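Putative lipoprotein (Pectobacterium atrosepticum SCRI1043, PDB 3BDU) is of unknown function but, as a putative lipoprotein of the SH3-like DUF903 family, is probably tethered to the cell membrane by a lipid anchor. Local coordinates at residues A[5-11]-A[46-52]; A[14-18]-A[32-36]. All coordinates share one frame; numbering follows the deposited sequence.

Contact 1. Residues A[5-11]-A[46-52]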
ATOM      1  N   TYR A   5      22.785 -15.166  -0.664  1.00 26.01           N
ATOM      2  CA  TYR A   5      22.173 -14.040  -1.346  1.00 24.64           C
ATOM      3  C   TYR A   5      22.724 -12.764  -0.731  1.00 23.73           C
ATOM      4  O   TYR A   5      23.203 -12.764   0.406  1.00 23.25           O
ATOM      5  CB  TYR A   5      20.649 -14.064  -1.178  1.00 23.38           C
ATOM      6  CG  TYR A   5      19.947 -15.107  -2.014  1.00 23.50           C
ATOM      7  CD1 TYR A   5      19.206 -14.742  -3.139  1.00 23.23           C
ATOM      8  CD2 TYR A   5      20.039 -16.461  -1.696  1.00 21.54           C
ATOM      9  CE1 TYR A   5      18.571 -15.703  -3.931  1.00 24.20           C
ATOM     10  CE2 TYR A   5      19.408 -17.426  -2.480  1.00 22.60           C
ATOM     11  CZ  TYR A   5      18.678 -17.040  -3.593  1.00 23.18           C
ATOM     12  OH  TYR A   5      18.057 -17.991  -4.362  1.00 27.71           O
ATOM     13  N   VAL A   6      22.671 -11.682  -1.492  1.00 22.60           N
ATOM     14  CA  VAL A   6      23.128 -10.391  -1.011  1.00 21.91           C
ATOM     15  C   VAL A   6      21.954  -9.427  -1.138  1.00 20.63           C
ATOM     16  O   VAL A   6      21.458  -9.206  -2.236  1.00 22.49           O
ATOM     17  CB  VAL A   6      24.290  -9.829  -1.854  1.00 22.96           C
ATOM     18  CG1 VAL A   6      24.670  -8.455  -1.329  1.00 23.60           C
ATOM     19  CG2 VAL A   6      25.499 -10.771  -1.802  1.00 24.53           C
ATOM     20  N   LEU A   7      21.504  -8.873  -0.018  1.00 20.42           N
ATOM     21  CA  LEU A   7      20.395  -7.923  -0.028  1.00 19.57           C
ATOM     22  C   LEU A   7      20.934  -6.493  -0.023  1.00 20.51           C
ATOM     23  O   LEU A   7      21.832  -6.168   0.758  1.00 21.04           O
ATOM     24  CB  LEU A   7      19.504  -8.096   1.209  1.00 23.46           C
ATOM     25  CG  LEU A   7      18.646  -9.347   1.420  1.00 25.88           C
ATOM     26  CD1 LEU A   7      19.529 -10.590   1.404  1.00 31.55           C
ATOM     27  CD2 LEU A   7      17.906  -9.234   2.746  1.00 27.16           C
ATOM     28  N   HIS A   8      20.389  -5.651  -0.897  1.00 17.19           N
ATOM     29  CA  HIS A   8      20.780  -4.247  -0.962  1.00 20.55           C
ATOM     30  C   HIS A   8      19.600  -3.469  -0.400  1.00 20.04           C
ATOM     31  O   HIS A   8      18.486  -3.562  -0.912  1.00 19.59           O
ATOM     32  CB  HIS A   8      21.065  -3.830  -2.408  1.00 22.68           C
ATOM     33  CG  HIS A   8      22.169  -4.615  -3.042  1.00 26.58           C
ATOM     34  ND1 HIS A   8      22.072  -5.967  -3.295  1.00 29.54           N
ATOM     35  CD2 HIS A   8      23.417  -4.251  -3.427  1.00 29.29           C
ATOM     36  CE1 HIS A   8      23.208  -6.403  -3.804  1.00 30.05           C
ATOM     37  NE2 HIS A   8      24.044  -5.382  -3.895  1.00 28.78           N
ATOM     38  N   THR A   9      19.850  -2.715   0.665  1.00 19.11           N
ATOM     39  CA  THR A   9      18.808  -1.938   1.322  1.00 22.41           C
ATOM     40  C   THR A   9      18.680  -0.539   0.741  1.00 26.82           C
ATOM     41  O   THR A   9      19.578  -0.049   0.053  1.00 27.52           O
ATOM     42  CB  THR A   9      19.101  -1.773   2.810  1.00 20.58           C
ATOM     43  OG1 THR A   9      20.216  -0.890   2.963  1.00 20.38           O
ATOM     44  CG2 THR A   9      19.442  -3.119   3.444  1.00 20.18           C
ATOM     45  N   ASN A  10      17.563   0.114   1.032  1.00 27.99           N
ATOM     46  CA  ASN A  10      17.363   1.460   0.529  1.00 31.11           C
ATOM     47  C   ASN A  10      18.133   2.489   1.345  1.00 32.17           C
ATOM     48  O   ASN A  10      17.969   3.692   1.153  1.00 35.86           O
ATOM     49  CB  ASN A  10      15.870   1.805   0.469  1.00 30.44           C
ATOM     50  CG  ASN A  10      15.206   1.269  -0.792  1.00 31.40           C
ATOM     51  OD1 ASN A  10      15.758   1.382  -1.893  1.00 31.57           O
ATOM     52  ND2 ASN A  10      14.018   0.698  -0.645  1.00 30.96           N
ATOM     53  N   ASP A  11      18.974   2.017   2.259  1.00 31.57           N
ATOM     54  CA  ASP A  11      19.791   2.924   3.054  1.00 32.76           C
ATOM     55  C   ASP A  11      21.282   2.660   2.850  1.00 31.20           C
ATOM     56  O   ASP A  11      22.096   2.893   3.743  1.00 31.67           O
ATOM     57  CB  ASP A  11      19.435   2.850   4.549  1.00 33.62           C
ATOM     58  CG  ASP A  11      19.393   1.431   5.086  1.00 34.83           C
ATOM     59  OD1 ASP A  11      20.320   0.643   4.813  1.00 33.95           O
ATOM     60  OD2 ASP A  11      18.431   1.112   5.811  1.00 37.37           O
ATOM     61  N   ASN A  46      12.429  -1.571   2.749  1.00 15.26           N
ATOM     62  CA  ASN A  46      13.840  -1.226   2.869  1.00 17.31           C
ATOM     63  C   ASN A  46      14.727  -2.143   2.036  1.00 17.49           C
ATOM     64  O   ASN A  46      15.952  -2.098   2.160  1.00 17.50           O
ATOM     65  CB  ASN A  46      14.295  -1.282   4.329  1.00 20.21           C
ATOM     66  CG  ASN A  46      15.611  -0.541   4.558  1.00 26.67           C
ATOM     67  OD1 ASN A  46      16.299  -0.762   5.556  1.00 30.04           O
ATOM     68  ND2 ASN A  46      15.956   0.357   3.634  1.00 26.63           N
ATOM     69  N   VAL A  47      14.116  -2.985   1.206  1.00 15.36           N
ATOM     70  CA  VAL A  47      14.882  -3.889   0.355  1.00 15.91           C
ATOM     71  C   VAL A  47      14.719  -3.452  -1.095  1.00 18.76           C
ATOM     72  O   VAL A  47      13.638  -3.577  -1.687  1.00 18.42           O
ATOM     73  CB  VAL A  47      14.425  -5.361   0.514  1.00 17.28           C
ATOM     74  CG1 VAL A  47      15.248  -6.260  -0.405  1.00 19.13           C
ATOM     75  CG2 VAL A  47      14.595  -5.807   1.965  1.00 16.48           C
ATOM     76  N   LYS A  48      15.804  -2.933  -1.660  1.00 19.80           N
ATOM     77  CA  LYS A  48      15.802  -2.450  -3.034  1.00 20.75           C
ATOM     78  C   LYS A  48      16.020  -3.561  -4.053  1.00 20.02           C
ATOM     79  O   LYS A  48      15.262  -3.689  -5.014  1.00 18.19           O
ATOM     80  CB  LYS A  48      16.889  -1.382  -3.198  1.00 24.23           C
ATOM     81  CG  LYS A  48      16.956  -0.762  -4.579  1.00 28.31           C
ATOM     82  CD  LYS A  48      17.999   0.343  -4.625  1.00 31.39           C
ATOM     83  CE  LYS A  48      17.960   1.085  -5.957  1.00 34.93           C
ATOM     84  NZ  LYS A  48      19.004   2.147  -6.041  1.00 37.76           N
ATOM     85  N   GLU A  49      17.067  -4.352  -3.848  1.00 21.33           N
ATOM     86  CA  GLU A  49      17.400  -5.437  -4.763  1.00 23.00           C
ATOM     87  C   GLU A  49      18.009  -6.602  -4.004  1.00 22.59           C
ATOM     88  O   GLU A  49      18.407  -6.469  -2.844  1.00 21.31           O
ATOM     89  CB  GLU A  49      18.416  -4.966  -5.805  1.00 25.09           C
ATOM     90  CG  GLU A  49      18.046  -3.695  -6.528  1.00 30.54           C
ATOM     91  CD  GLU A  49      19.172  -3.205  -7.418  1.00 32.56           C
ATOM     92  OE1 GLU A  49      19.361  -3.773  -8.514  1.00 32.69           O
ATOM     93  OE2 GLU A  49      19.876  -2.258  -7.011  1.00 34.49           O
HETATM   94  N   MSE A  50      18.114  -7.732  -4.686  1.00 21.66           N
HETATM   95  CA  MSE A  50      18.672  -8.929  -4.088  1.00 25.14           C
HETATM   96  C   MSE A  50      19.393  -9.735  -5.160  1.00 23.51           C
HETATM   97  O   MSE A  50      18.818 -10.051  -6.197  1.00 22.63           O
HETATM   98  CB  MSE A  50      17.544  -9.749  -3.478  1.00 27.70           C
HETATM   99  CG  MSE A  50      17.984 -10.874  -2.588  1.00 35.93           C
HETATM  100 SE   MSE A  50      16.420 -11.680  -1.805  1.00 46.81          SE
HETATM  101  CE  MSE A  50      15.977 -10.292  -0.548  1.00 39.32           C
ATOM    102  N   ALA A  51      20.652 -10.066  -4.903  1.00 23.54           N
ATOM    103  CA  ALA A  51      21.447 -10.825  -5.857  1.00 25.85           C
ATOM    104  C   ALA A  51      21.809 -12.204  -5.315  1.00 27.34           C
ATOM    105  O   ALA A  51      22.206 -12.341  -4.157  1.00 26.29           O
ATOM    106  CB  ALA A  51      22.716 -10.044  -6.201  1.00 27.55           C
ATOM    107  N   LYS A  52      21.657 -13.222  -6.154  1.00 28.76           N
ATOM    108  CA  LYS A  52      21.978 -14.588  -5.765  1.00 32.63           C
ATOM    109  C   LYS A  52      23.463 -14.842  -6.021  1.00 34.62           C
ATOM    110  O   LYS A  52      23.917 -14.808  -7.164  1.00 32.89           O
ATOM    111  CB  LYS A  52      21.133 -15.578  -6.573  1.00 32.23           C
ATOM    112  CG  LYS A  52      21.334 -17.031  -6.177  1.00 33.26           C
ATOM    113  CD  LYS A  52      20.535 -17.954  -7.089  1.00 35.27           C
ATOM    114  CE  LYS A  52      20.693 -19.410  -6.689  1.00 35.68           C
ATOM    115  NZ  LYS A  52      20.145 -19.672  -5.336  1.00 37.16           N
TER
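An antiparallel strand pair with a classic beta bulge joins 5-11 to 46-52, near the two ends of this SH3-like domain; the strand directions lie 165° apart. Val6 and Ala51 form a hydrogen-bonded pair, with Val6 N to Ala51 O at 2.8 Å and Ala51 N to Val6 O at 2.9 Å. The bulge is diagnosed at His8, which faces both Lys48 and Glu49: His8 O accepts from Lys48 N at 2.9 Å, whereas its bond from Glu49 N is weak. Beyond it, Asn10 N reaches Asn46 O, approaching from well above the carbonyl plane.

On the face carrying Leu7 and Met50, selenomethionine in this crystal, the two side chains run side by side. Met50 bends at chi3 (-73°), which brings CE against Leu7 CG at 3.4 Å, tighter than usual carbon contact. Its SE also makes an oblique Met-aromatic contact with the Tyr5 ring. The outer edge of 47-52 is taken up by a second subunit, whose strand ladders with Glu49, Met50 and Ala51, while Lys48 and Glu49 form salt bridges to Asp11 and Arg13 of that subunit, respectively.

Lys52 closes the pair: its CG lies over one face of the Tyr5 ring, 4.0 Å from the centroid, a CH-pi contact. The lysine side chain then turns at chi4 (64°), and Lys52 NZ donates to Tyr5 OH at 2.9 Å.

Contact 2. Residues A[14-18]-A[32-36]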
ATOM      1  N   THR A  14      24.550  -3.565   2.395  1.00 22.25           N
ATOM      2  CA  THR A  14      24.532  -4.827   1.672  1.00 24.18           C
ATOM      3  C   THR A  14      24.600  -5.855   2.785  1.00 25.05           C
ATOM      4  O   THR A  14      25.459  -5.777   3.664  1.00 27.20           O
ATOM      5  CB  THR A  14      25.743  -4.991   0.736  1.00 23.78           C
ATOM      6  OG1 THR A  14      26.951  -4.847   1.489  1.00 27.57           O
ATOM      7  CG2 THR A  14      25.705  -3.944  -0.370  1.00 24.57           C
ATOM      8  N   ILE A  15      23.679  -6.809   2.757  1.00 23.65           N
ATOM      9  CA  ILE A  15      23.606  -7.835   3.783  1.00 21.36           C
ATOM     10  C   ILE A  15      23.710  -9.216   3.147  1.00 22.04           C
ATOM     11  O   ILE A  15      23.035  -9.499   2.158  1.00 21.23           O
ATOM     12  CB  ILE A  15      22.258  -7.710   4.558  1.00 21.38           C
ATOM     13  CG1 ILE A  15      22.116  -6.290   5.117  1.00 22.73           C
ATOM     14  CG2 ILE A  15      22.196  -8.715   5.705  1.00 20.50           C
ATOM     15  CD1 ILE A  15      20.792  -6.032   5.827  1.00 23.62           C
ATOM     16  N   VAL A  16      24.567 -10.066   3.703  1.00 19.64           N
ATOM     17  CA  VAL A  16      24.723 -11.422   3.187  1.00 20.29           C
ATOM     18  C   VAL A  16      23.715 -12.329   3.879  1.00 20.01           C
ATOM     19  O   VAL A  16      23.594 -12.321   5.106  1.00 19.14           O
ATOM     20  CB  VAL A  16      26.130 -11.987   3.462  1.00 23.98           C
ATOM     21  CG1 VAL A  16      26.211 -13.424   2.969  1.00 25.97           C
ATOM     22  CG2 VAL A  16      27.185 -11.129   2.780  1.00 25.13           C
ATOM     23  N   ALA A  17      22.985 -13.102   3.089  1.00 18.52           N
ATOM     24  CA  ALA A  17      22.000 -14.022   3.632  1.00 17.14           C
ATOM     25  C   ALA A  17      22.369 -15.442   3.222  1.00 19.68           C
ATOM     26  O   ALA A  17      22.854 -15.663   2.112  1.00 19.49           O
ATOM     27  CB  ALA A  17      20.606 -13.679   3.098  1.00 15.70           C
ATOM     28  N   GLU A  18      22.157 -16.385   4.134  1.00 20.69           N
ATOM     29  CA  GLU A  18      22.407 -17.799   3.876  1.00 23.39           C
ATOM     30  C   GLU A  18      21.037 -18.370   3.528  1.00 23.61           C
ATOM     31  O   GLU A  18      20.214 -18.600   4.414  1.00 23.80           O
ATOM     32  CB  GLU A  18      22.939 -18.502   5.128  1.00 27.72           C
ATOM     33  CG  GLU A  18      24.360 -18.137   5.520  1.00 34.68           C
ATOM     34  CD  GLU A  18      24.928 -19.060   6.594  1.00 40.26           C
ATOM     35  OE1 GLU A  18      24.419 -19.045   7.740  1.00 41.90           O
ATOM     36  OE2 GLU A  18      25.882 -19.807   6.285  1.00 41.67           O
ATOM     37  N   TYR A  32      15.221 -13.781   6.891  1.00 16.28           N
ATOM     38  CA  TYR A  32      16.427 -14.450   6.400  1.00 17.10           C
ATOM     39  C   TYR A  32      17.373 -14.794   7.539  1.00 17.63           C
ATOM     40  O   TYR A  32      17.141 -14.422   8.685  1.00 17.88           O
ATOM     41  CB  TYR A  32      17.183 -13.560   5.393  1.00 15.86           C
ATOM     42  CG  TYR A  32      17.759 -12.282   5.974  1.00 19.82           C
ATOM     43  CD1 TYR A  32      16.948 -11.178   6.228  1.00 18.85           C
ATOM     44  CD2 TYR A  32      19.117 -12.183   6.287  1.00 20.57           C
ATOM     45  CE1 TYR A  32      17.464 -10.006   6.777  1.00 17.48           C
ATOM     46  CE2 TYR A  32      19.647 -11.012   6.846  1.00 18.38           C
ATOM     47  CZ  TYR A  32      18.813  -9.928   7.087  1.00 20.51           C
ATOM     48  OH  TYR A  32      19.314  -8.776   7.654  1.00 18.40           O
ATOM     49  N   THR A  33      18.448 -15.504   7.207  1.00 18.76           N
ATOM     50  CA  THR A  33      19.472 -15.878   8.177  1.00 20.06           C
ATOM     51  C   THR A  33      20.758 -15.227   7.681  1.00 20.27           C
ATOM     52  O   THR A  33      21.111 -15.370   6.511  1.00 17.88           O
ATOM     53  CB  THR A  33      19.672 -17.407   8.219  1.00 22.52           C
ATOM     54  OG1 THR A  33      18.416 -18.047   8.471  1.00 22.89           O
ATOM     55  CG2 THR A  33      20.654 -17.787   9.328  1.00 22.43           C
ATOM     56  N   ASP A  34      21.446 -14.495   8.552  1.00 21.76           N
ATOM     57  CA  ASP A  34      22.675 -13.836   8.144  1.00 24.02           C
ATOM     58  C   ASP A  34      23.871 -14.776   8.192  1.00 26.50           C
ATOM     59  O   ASP A  34      23.746 -15.938   8.587  1.00 25.47           O
ATOM     60  CB  ASP A  34      22.954 -12.590   8.997  1.00 26.95           C
ATOM     61  CG  ASP A  34      23.068 -12.898  10.479  1.00 27.92           C
ATOM     62  OD1 ASP A  34      23.604 -13.969  10.841  1.00 27.95           O
ATOM     63  OD2 ASP A  34      22.631 -12.050  11.286  1.00 30.39           O
ATOM     64  N   ALA A  35      25.027 -14.259   7.787  1.00 28.01           N
ATOM     65  CA  ALA A  35      26.263 -15.037   7.750  1.00 30.95           C
ATOM     66  C   ALA A  35      26.684 -15.590   9.104  1.00 32.02           C
ATOM     67  O   ALA A  35      27.568 -16.441   9.180  1.00 33.13           O
ATOM     68  CB  ALA A  35      27.393 -14.185   7.164  1.00 31.75           C
ATOM     69  N   TYR A  36      26.057 -15.108  10.170  1.00 32.83           N
ATOM     70  CA  TYR A  36      26.398 -15.566  11.512  1.00 33.32           C
ATOM     71  C   TYR A  36      25.369 -16.521  12.099  1.00 31.42           C
ATOM     72  O   TYR A  36      25.415 -16.844  13.286  1.00 31.37           O
ATOM     73  CB  TYR A  36      26.578 -14.363  12.433  1.00 37.07           C
ATOM     74  CG  TYR A  36      27.785 -13.524  12.091  1.00 41.93           C
ATOM     75  CD1 TYR A  36      29.074 -14.019  12.284  1.00 44.34           C
ATOM     76  CD2 TYR A  36      27.644 -12.236  11.582  1.00 44.39           C
ATOM     77  CE1 TYR A  36      30.197 -13.248  11.982  1.00 46.61           C
ATOM     78  CE2 TYR A  36      28.763 -11.454  11.276  1.00 47.25           C
ATOM     79  CZ  TYR A  36      30.035 -11.969  11.481  1.00 47.26           C
ATOM     80  OH  TYR A  36      31.144 -11.205  11.195  1.00 49.77           O
TER
HETATM   81  O   HOH W   1      25.273 -11.438   7.049  1.00 27.43           O
HETATM   82  O   HOH W   2      18.136 -16.692   4.443  1.00 23.26           O
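Tyr32 meets Ala17 and Ile15 where strand 14-18 passes the end of strand 30-33, at 93° between the end-to-end directions of the touching parts. This is a near-orthogonal join between two small antiparallel sheets, consistent with the SH3-like fold of the family. From the backbone outward, Tyr32 CB lies 4.1 Å from Ala17 CB, and CD2 approaches the same methyl at 3.8 Å. Further along that ring side, CE2 packs on Ile15 CG2 at 3.6 Å, and finally OH touches both CG2 and CD1 of Ile15. With chi1 at 65°, CG stands between the backbone N and the carbonyl carbon, and the ring runs back along strand 14-18 from Ala17 to Ile15, crossing the Ile15 side chain at about a right angle.

The backbones share one direct hydrogen bond, Glu18 N to Thr33 O at 2.8 Å, nearly straight at hydrogen (170°). Two waters add to this link: one donates to Val16 O and accepts from Ala35 N, the other donates to Glu18 O and accepts from Thr33 N of the directly bonded pair. Past the crossing, Asp34 OD1 accepts from Tyr36 N at 2.8 Å, an Asx turn, and also from Gln38 N, which ties the turn leading into strand 39-42.

Strand 14-18 is itself bonded to strand 4-9 through Leu7 and Tyr5, while Tyr32 packs on Gln40 and Ile42 of strand 39-42.

In the fold
Contacts 1 and 2 have centres about 11 Å apart and meet through strands 4-9 and 14-18, consecutive in the chain and neighbours in one antiparallel sheet ordered 14-18, 4-9, 47-52. Tyr5 O to Ala17 N and Leu7 N to Ile15 O, each 2.7 Å, are probable hydrogen bonds between them, and Leu7 CD1 packs on Ala17 CB. Along the chain, both segments of contact 2 fall between those of contact 1. Contact 1 pairs an early and a late strand within this sheet of the small SH3-like domain, whereas contact 2 joins that sheet to the second one, made of 22-23, 30-33 and 39-42.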